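Local coordinates for protein pilin (Streptococcus pyogenes serotype M1, PDB 3GLD) that builds the shaft of the pilus as its major subunit, stacked head to tail and joined by intermolecular isopeptide bonds, for adhesion to host cells, bacterial aggregation and biofilm formation, at residues A[118-123]-A[147-152]; A[159-164]-A[229-234]; A[197-202]-A[212-217]. The protein carries 2 engineered substitutions. All coordinates share one frame; numbering follows the deposited sequence.

Contact 1. Residues A[118-123]-A[147-152]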
# COMPACT_ATOMS: atom_id res chain seq x y z
N THR A 118 5.75 -15.03 2.31
CA THR A 118 7.07 -15.69 2.29
C THR A 118 7.61 -15.99 3.70
O THR A 118 7.47 -15.20 4.63
CB THR A 118 8.10 -14.88 1.46
OG1 THR A 118 7.56 -14.62 0.15
CG2 THR A 118 9.41 -15.64 1.30
N SER A 119 8.20 -17.17 3.83
CA SER A 119 8.87 -17.55 5.05
C SER A 119 10.31 -17.84 4.68
O SER A 119 10.56 -18.58 3.72
CB SER A 119 8.21 -18.79 5.67
OG SER A 119 8.70 -19.04 6.98
N TYR A 120 11.24 -17.25 5.41
CA TYR A 120 12.64 -17.50 5.19
C TYR A 120 13.24 -18.40 6.27
O TYR A 120 12.94 -18.26 7.45
CB TYR A 120 13.42 -16.19 5.14
CG TYR A 120 13.18 -15.35 3.91
CD1 TYR A 120 12.21 -14.34 3.90
CD2 TYR A 120 13.96 -15.52 2.77
CE1 TYR A 120 12.02 -13.54 2.77
CE2 TYR A 120 13.78 -14.75 1.64
CZ TYR A 120 12.81 -13.76 1.64
OH TYR A 120 12.66 -13.01 0.51
N THR A 121 14.09 -19.33 5.85
CA THR A 121 14.89 -20.06 6.81
C THR A 121 16.21 -19.31 6.88
O THR A 121 16.80 -18.96 5.84
CB THR A 121 15.07 -21.53 6.43
OG1 THR A 121 13.77 -22.13 6.35
CG2 THR A 121 15.89 -22.27 7.49
N VAL A 122 16.65 -19.04 8.11
CA VAL A 122 17.87 -18.28 8.34
C VAL A 122 18.85 -19.15 9.14
O VAL A 122 18.50 -19.74 10.17
CB VAL A 122 17.57 -16.94 9.06
CG1 VAL A 122 18.82 -16.35 9.73
CG2 VAL A 122 16.98 -15.91 8.07
N GLN A 123 20.07 -19.25 8.60
CA GLN A 123 21.19 -19.98 9.21
C GLN A 123 22.16 -18.93 9.73
O GLN A 123 22.66 -18.12 8.95
CB GLN A 123 21.89 -20.82 8.15
CG GLN A 123 21.12 -22.03 7.65
CD GLN A 123 21.85 -22.80 6.53
OE1 GLN A 123 22.90 -22.38 6.04
NE2 GLN A 123 21.27 -23.91 6.11
N SER A 147 17.23 -21.11 -3.17
CA SER A 147 18.18 -20.12 -3.61
C SER A 147 18.52 -19.28 -2.38
O SER A 147 17.62 -18.81 -1.68
CB SER A 147 17.62 -19.29 -4.77
OG SER A 147 17.20 -20.14 -5.84
N LYS A 148 19.81 -19.17 -2.09
CA LYS A 148 20.31 -18.27 -1.07
C LYS A 148 20.12 -16.85 -1.58
O LYS A 148 20.59 -16.50 -2.66
CB LYS A 148 21.80 -18.52 -0.78
CG LYS A 148 22.16 -19.94 -0.35
CD LYS A 148 21.56 -20.31 1.01
CE LYS A 148 22.54 -21.15 1.82
NZ LYS A 148 22.31 -20.97 3.29
N VAL A 149 19.39 -16.05 -0.80
CA VAL A 149 18.95 -14.72 -1.23
C VAL A 149 18.85 -13.78 -0.04
O VAL A 149 18.76 -14.24 1.10
CB VAL A 149 17.57 -14.76 -1.96
CG1 VAL A 149 17.71 -15.30 -3.38
CG2 VAL A 149 16.51 -15.55 -1.16
N PRO A 150 18.88 -12.45 -0.29
CA PRO A 150 18.60 -11.46 0.75
C PRO A 150 17.20 -11.64 1.31
O PRO A 150 16.31 -12.14 0.62
CB PRO A 150 18.67 -10.13 -0.00
CG PRO A 150 19.64 -10.39 -1.10
CD PRO A 150 19.30 -11.79 -1.55
N ILE A 151 17.02 -11.26 2.57
CA ILE A 151 15.71 -11.28 3.18
C ILE A 151 14.96 -10.05 2.65
O ILE A 151 15.28 -8.90 2.99
CB ILE A 151 15.79 -11.28 4.74
CG1 ILE A 151 16.79 -12.33 5.27
CG2 ILE A 151 14.40 -11.46 5.36
CD1 ILE A 151 16.60 -13.75 4.71
N GLN A 152 14.00 -10.32 1.78
CA GLN A 152 13.21 -9.28 1.13
C GLN A 152 11.74 -9.68 1.22
O GLN A 152 11.40 -10.86 1.07
CB GLN A 152 13.64 -9.12 -0.33
CG GLN A 152 14.77 -8.11 -0.52
CD GLN A 152 15.60 -8.33 -1.77
OE1 GLN A 152 15.19 -9.05 -2.70
NE2 GLN A 152 16.79 -7.73 -1.80
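The ring of Y120 is enclosed on both faces: I151 lies over one, T118 CG2 over the rim of the other, and V149 CG2 meets the edge in the ring plane, 4.0 Å from Y120 CE2. This is core packing between two sheets of an all-beta pilin domain, joining strand 119-129 to the start of strand 151-169; Y120 also pairs edge-to-face with F153. I151 presents two branches to the ring. Its CD1 makes an off-centre CH-pi contact, 4.2 Å from the ring centroid of Y120 and 30° off the normal, while I151 CG2 lies nearest Y120 CD1, at 3.9 Å. I151 CD1 also reaches V122 CG2, and L19 packs against both residues; its strand, 18-27, carries K23, which is cross-linked to N155 in the natural pilin. The side chains of Y120 and A104, an engineered residue at the position that autocatalyses this cross-link in the natural protein, are about 8 Å apart. K148, bent at chi2 and chi3, brings NZ to Q123 OE1 in a weak hydrogen bond. More firmly, Y120 OH donates to Q152 O over 2.6 Å, in the carbonyl plane and on a lone pair, with a C=O...donor angle of 134°.

Contact 2. Residues A[159-164]-A[229-234]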
# COMPACT_ATOMS: atom_id res chain seq x y z
N SER A 159 -5.41 0.11 -4.95
CA SER A 159 -6.21 1.32 -4.74
C SER A 159 -7.36 1.23 -5.72
O SER A 159 -7.48 0.25 -6.43
CB SER A 159 -5.37 2.58 -4.91
OG SER A 159 -4.72 2.58 -6.15
N THR A 160 -8.24 2.21 -5.74
CA THR A 160 -9.45 2.06 -6.54
C THR A 160 -9.79 3.33 -7.34
O THR A 160 -8.99 4.26 -7.40
CB THR A 160 -10.63 1.58 -5.65
OG1 THR A 160 -11.74 1.20 -6.47
CG2 THR A 160 -11.03 2.65 -4.61
N THR A 161 -10.95 3.34 -8.00
CA THR A 161 -11.41 4.54 -8.70
C THR A 161 -12.82 4.85 -8.28
O THR A 161 -13.58 3.92 -7.93
CB THR A 161 -11.40 4.39 -10.23
OG1 THR A 161 -12.27 3.31 -10.59
CG2 THR A 161 -9.97 4.10 -10.74
N LEU A 162 -13.17 6.14 -8.32
CA LEU A 162 -14.54 6.60 -8.24
C LEU A 162 -14.92 7.40 -9.50
O LEU A 162 -14.28 8.42 -9.84
CB LEU A 162 -14.76 7.43 -6.97
CG LEU A 162 -16.08 8.21 -6.92
CD1 LEU A 162 -17.23 7.26 -6.90
CD2 LEU A 162 -16.12 9.12 -5.70
N THR A 163 -15.93 6.91 -10.21
CA THR A 163 -16.45 7.58 -11.41
C THR A 163 -17.80 8.20 -11.07
O THR A 163 -18.66 7.55 -10.48
CB THR A 163 -16.57 6.58 -12.58
OG1 THR A 163 -15.28 6.03 -12.83
CG2 THR A 163 -17.10 7.22 -13.90
N VAL A 164 -17.98 9.48 -11.38
CA VAL A 164 -19.28 10.13 -11.18
C VAL A 164 -19.83 10.56 -12.52
O VAL A 164 -19.18 11.25 -13.27
CB VAL A 164 -19.19 11.37 -10.21
CG1 VAL A 164 -20.61 11.99 -9.99
CG2 VAL A 164 -18.56 10.97 -8.89
N SER A 229 -18.35 12.84 -17.25
CA SER A 229 -18.02 12.23 -15.98
C SER A 229 -16.70 12.78 -15.41
O SER A 229 -15.87 13.33 -16.15
CB SER A 229 -17.92 10.69 -16.15
OG SER A 229 -16.83 10.35 -17.02
N ILE A 230 -16.54 12.63 -14.10
CA ILE A 230 -15.22 12.72 -13.48
C ILE A 230 -14.85 11.33 -12.95
O ILE A 230 -15.73 10.48 -12.74
CB ILE A 230 -15.14 13.76 -12.34
CG1 ILE A 230 -16.05 13.40 -11.16
CG2 ILE A 230 -15.39 15.18 -12.87
CD1 ILE A 230 -15.56 13.99 -9.84
N LYS A 231 -13.55 11.12 -12.74
CA LYS A 231 -13.03 9.88 -12.21
C LYS A 231 -11.82 10.23 -11.31
O LYS A 231 -10.83 10.81 -11.78
CB LYS A 231 -12.59 8.94 -13.34
CG LYS A 231 -12.27 7.50 -12.85
CD LYS A 231 -11.43 6.71 -13.83
CE LYS A 231 -12.13 6.47 -15.13
NZ LYS A 231 -11.46 5.39 -15.93
N VAL A 232 -11.95 9.91 -10.03
CA VAL A 232 -10.84 9.95 -9.10
C VAL A 232 -10.01 8.69 -9.44
O VAL A 232 -10.46 7.57 -9.22
CB VAL A 232 -11.35 9.93 -7.65
CG1 VAL A 232 -10.17 10.02 -6.64
CG2 VAL A 232 -12.31 11.06 -7.42
N THR A 233 -8.85 8.89 -10.06
CA THR A 233 -8.11 7.75 -10.62
C THR A 233 -7.19 7.01 -9.64
O THR A 233 -6.75 5.90 -9.93
CB THR A 233 -7.26 8.18 -11.84
OG1 THR A 233 -6.25 9.12 -11.42
CG2 THR A 233 -8.12 8.82 -12.88
N ASN A 234 -6.91 7.62 -8.49
CA ASN A 234 -6.06 6.98 -7.46
C ASN A 234 -6.67 7.08 -6.06
O ASN A 234 -5.99 7.42 -5.10
CB ASN A 234 -4.62 7.52 -7.50
CG ASN A 234 -4.52 9.01 -7.19
OD1 ASN A 234 -5.52 9.73 -7.22
ND2 ASN A 234 -3.30 9.48 -6.88
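L162 O receives the amide of V232, with V232 N at 2.8 Å in the carbonyl plane, and also a CA-H...O contact from K231 CA at 3.1 Å. I230 O is gripped in the same double fashion: V164 N donates over 2.8 Å from 24° off its carbonyl plane, and T163 CA supplies the C-H. Return bonds, L162 N to V232 O and I230 N to V164 O, complete two hydrogen-bonded pairs around the non-hydrogen-bonded pair T163-K231. This is regular antiparallel beta pairing, placing strand 229-236 beside strand 151-169, which carries K166, whose isopeptide partner N290 lies on the parallel neighbour 284-291. The side chain of V164 is about 7 Å from that of E245, which autocatalyses this bond. Along the buried face, V164 CB packs 3.9 Å from I230 CG1, the two side chains lying side by side. L162 and V232 share that face, and V243 covers L162 and V164. On the other face T163 OG1 touches the aliphatic stem of K231, 3.3 Å from K231 CG; with CG anti to the backbone N (chi1 -169°), the lysine brings this methylene across the threonine hydroxyl. T161 OG1 instead turns to D283, with which it hydrogen-bonds.

Contact 3. Residues A[197-202]-A[212-217]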
# COMPACT_ATOMS: atom_id res chain seq x y z
N VAL A 197 -5.47 13.79 -4.41
CA VAL A 197 -5.84 12.71 -5.32
C VAL A 197 -6.12 13.27 -6.71
O VAL A 197 -6.56 14.44 -6.85
CB VAL A 197 -7.07 11.88 -4.84
CG1 VAL A 197 -6.82 11.30 -3.45
CG2 VAL A 197 -8.34 12.69 -4.88
N MET A 198 -5.86 12.45 -7.72
CA MET A 198 -5.96 12.87 -9.09
C MET A 198 -7.39 12.66 -9.61
O MET A 198 -7.99 11.60 -9.38
CB MET A 198 -5.01 12.08 -9.96
CG MET A 198 -3.55 12.23 -9.55
SD MET A 198 -2.50 11.00 -10.33
CE MET A 198 -2.34 11.62 -12.00
N ILE A 199 -7.89 13.66 -10.31
CA ILE A 199 -9.23 13.63 -10.90
C ILE A 199 -9.15 13.93 -12.39
O ILE A 199 -8.49 14.89 -12.80
CB ILE A 199 -10.16 14.61 -10.16
CG1 ILE A 199 -10.39 14.09 -8.73
CG2 ILE A 199 -11.53 14.76 -10.91
CD1 ILE A 199 -11.26 14.94 -7.88
N GLU A 200 -9.82 13.10 -13.20
CA GLU A 200 -9.92 13.30 -14.64
C GLU A 200 -11.37 13.57 -15.00
O GLU A 200 -12.23 12.79 -14.62
CB GLU A 200 -9.48 12.05 -15.43
CG GLU A 200 -7.99 11.77 -15.43
CD GLU A 200 -7.61 10.55 -16.30
OE1 GLU A 200 -8.52 9.91 -16.88
OE2 GLU A 200 -6.40 10.24 -16.39
N LYS A 201 -11.64 14.67 -15.72
CA LYS A 201 -12.97 14.99 -16.20
C LYS A 201 -13.05 14.73 -17.70
O LYS A 201 -12.21 15.22 -18.46
CB LYS A 201 -13.36 16.46 -15.89
CG LYS A 201 -14.74 16.84 -16.45
CD LYS A 201 -15.23 18.20 -15.94
CE LYS A 201 -16.39 18.67 -16.81
NZ LYS A 201 -17.07 19.89 -16.29
N THR A 202 -14.06 13.96 -18.10
CA THR A 202 -14.29 13.61 -19.51
C THR A 202 -15.56 14.29 -20.03
O THR A 202 -16.60 14.25 -19.38
CB THR A 202 -14.38 12.08 -19.69
OG1 THR A 202 -13.18 11.49 -19.18
CG2 THR A 202 -14.56 11.68 -21.16
N THR A 212 -7.32 17.49 -12.74
CA THR A 212 -7.31 18.36 -11.60
C THR A 212 -6.90 17.49 -10.42
O THR A 212 -6.72 16.26 -10.57
CB THR A 212 -8.71 18.96 -11.31
OG1 THR A 212 -9.71 17.94 -11.40
CG2 THR A 212 -9.03 20.08 -12.29
N GLU A 213 -6.78 18.11 -9.25
CA GLU A 213 -6.52 17.41 -8.01
C GLU A 213 -7.54 17.83 -6.97
O GLU A 213 -8.02 18.96 -6.98
CB GLU A 213 -5.09 17.69 -7.50
CG GLU A 213 -3.98 17.18 -8.43
CD GLU A 213 -2.57 17.68 -8.04
OE1 GLU A 213 -2.44 18.77 -7.44
OE2 GLU A 213 -1.58 16.98 -8.35
N ALA A 214 -7.89 16.90 -6.09
CA ALA A 214 -8.72 17.17 -4.92
C ALA A 214 -7.88 16.94 -3.68
O ALA A 214 -7.00 16.08 -3.67
CB ALA A 214 -9.92 16.26 -4.90
N SER A 215 -8.16 17.71 -2.64
CA SER A 215 -7.48 17.58 -1.35
C SER A 215 -8.38 16.86 -0.38
O SER A 215 -9.56 17.17 -0.27
CB SER A 215 -7.14 18.95 -0.77
OG SER A 215 -6.11 19.57 -1.50
N ILE A 216 -7.81 15.88 0.32
CA ILE A 216 -8.53 15.16 1.36
C ILE A 216 -8.97 16.16 2.44
O ILE A 216 -8.20 17.04 2.85
CB ILE A 216 -7.66 13.99 1.94
CG1 ILE A 216 -7.34 12.97 0.85
CG2 ILE A 216 -8.37 13.32 3.11
CD1 ILE A 216 -6.46 11.77 1.33
N ASP A 217 -10.24 16.08 2.83
CA ASP A 217 -10.84 16.93 3.86
C ASP A 217 -11.24 18.32 3.36
O ASP A 217 -11.63 19.18 4.15
CB ASP A 217 -9.92 17.03 5.09
CG ASP A 217 -10.36 16.14 6.23
OD1 ASP A 217 -11.12 15.18 6.00
OD2 ASP A 217 -9.92 16.40 7.38
O HOH W 1 -10.65 17.21 -13.75
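A214 CB is met by two side chains on the buried face of the pair, I199 CD1 at 3.5 Å and V197 CG2 at 3.9 Å. I199 reaches it with CG1 anti to the carbonyl carbon and the rest of the chain extended (chi2 179°), which carries the terminal methyl two residues along the opposing strand, from its partner T212 to A214. At its branch point I199 CB lies 3.6 Å from the polar T212 OG1. That hydroxyl hydrogen-bonds to Y220 OH and to a water 2.6 Å from T212 OG1, and the water in turn donates a weak bond to I199 O. Four backbone bonds set this register, two each in the pairs V197-A214 and I199-T212. The bond from T212 N to I199 O is the straightest of them, with 171° at the hydrogen, whereas I199 N approaches T212 O from 34° outside the carbonyl plane. Together they define a beta hairpin of strands 196-202 and 210-215. On the face opposite A214, M198 and E213 form the non-hydrogen-bonded pair, and E213 CA makes a CA-H...O contact with V197 O. Further out, L183 and L185 of strand 179-185 pack against I199 and V197, and Y220 touches I199 and A214.

How the contacts relate
Contact 1 bridges two sheets; its 147-152 segment leads into strand 151-169, which contact 2 also uses. Contact 1 closes first along the chain and lies in the N-terminal domain; contacts 2 and 3 fall in the C-terminal domain, on the other side of the chain's centre. Contacts 1 and 2 have centres 39 Å apart and do not touch. Contact 3 is nested within the loop closed by contact 2, their centres 9 Å apart. There strands 229-236 and 196-202 are neighbours: N234 OD1 probably accepts a hydrogen bond from M198 N, and V232 packs on V197. One strand, interrupted by a bulge or short loop, thus passes from the first domain into the second of an elongated subunit, consistent with its head-to-tail stacking.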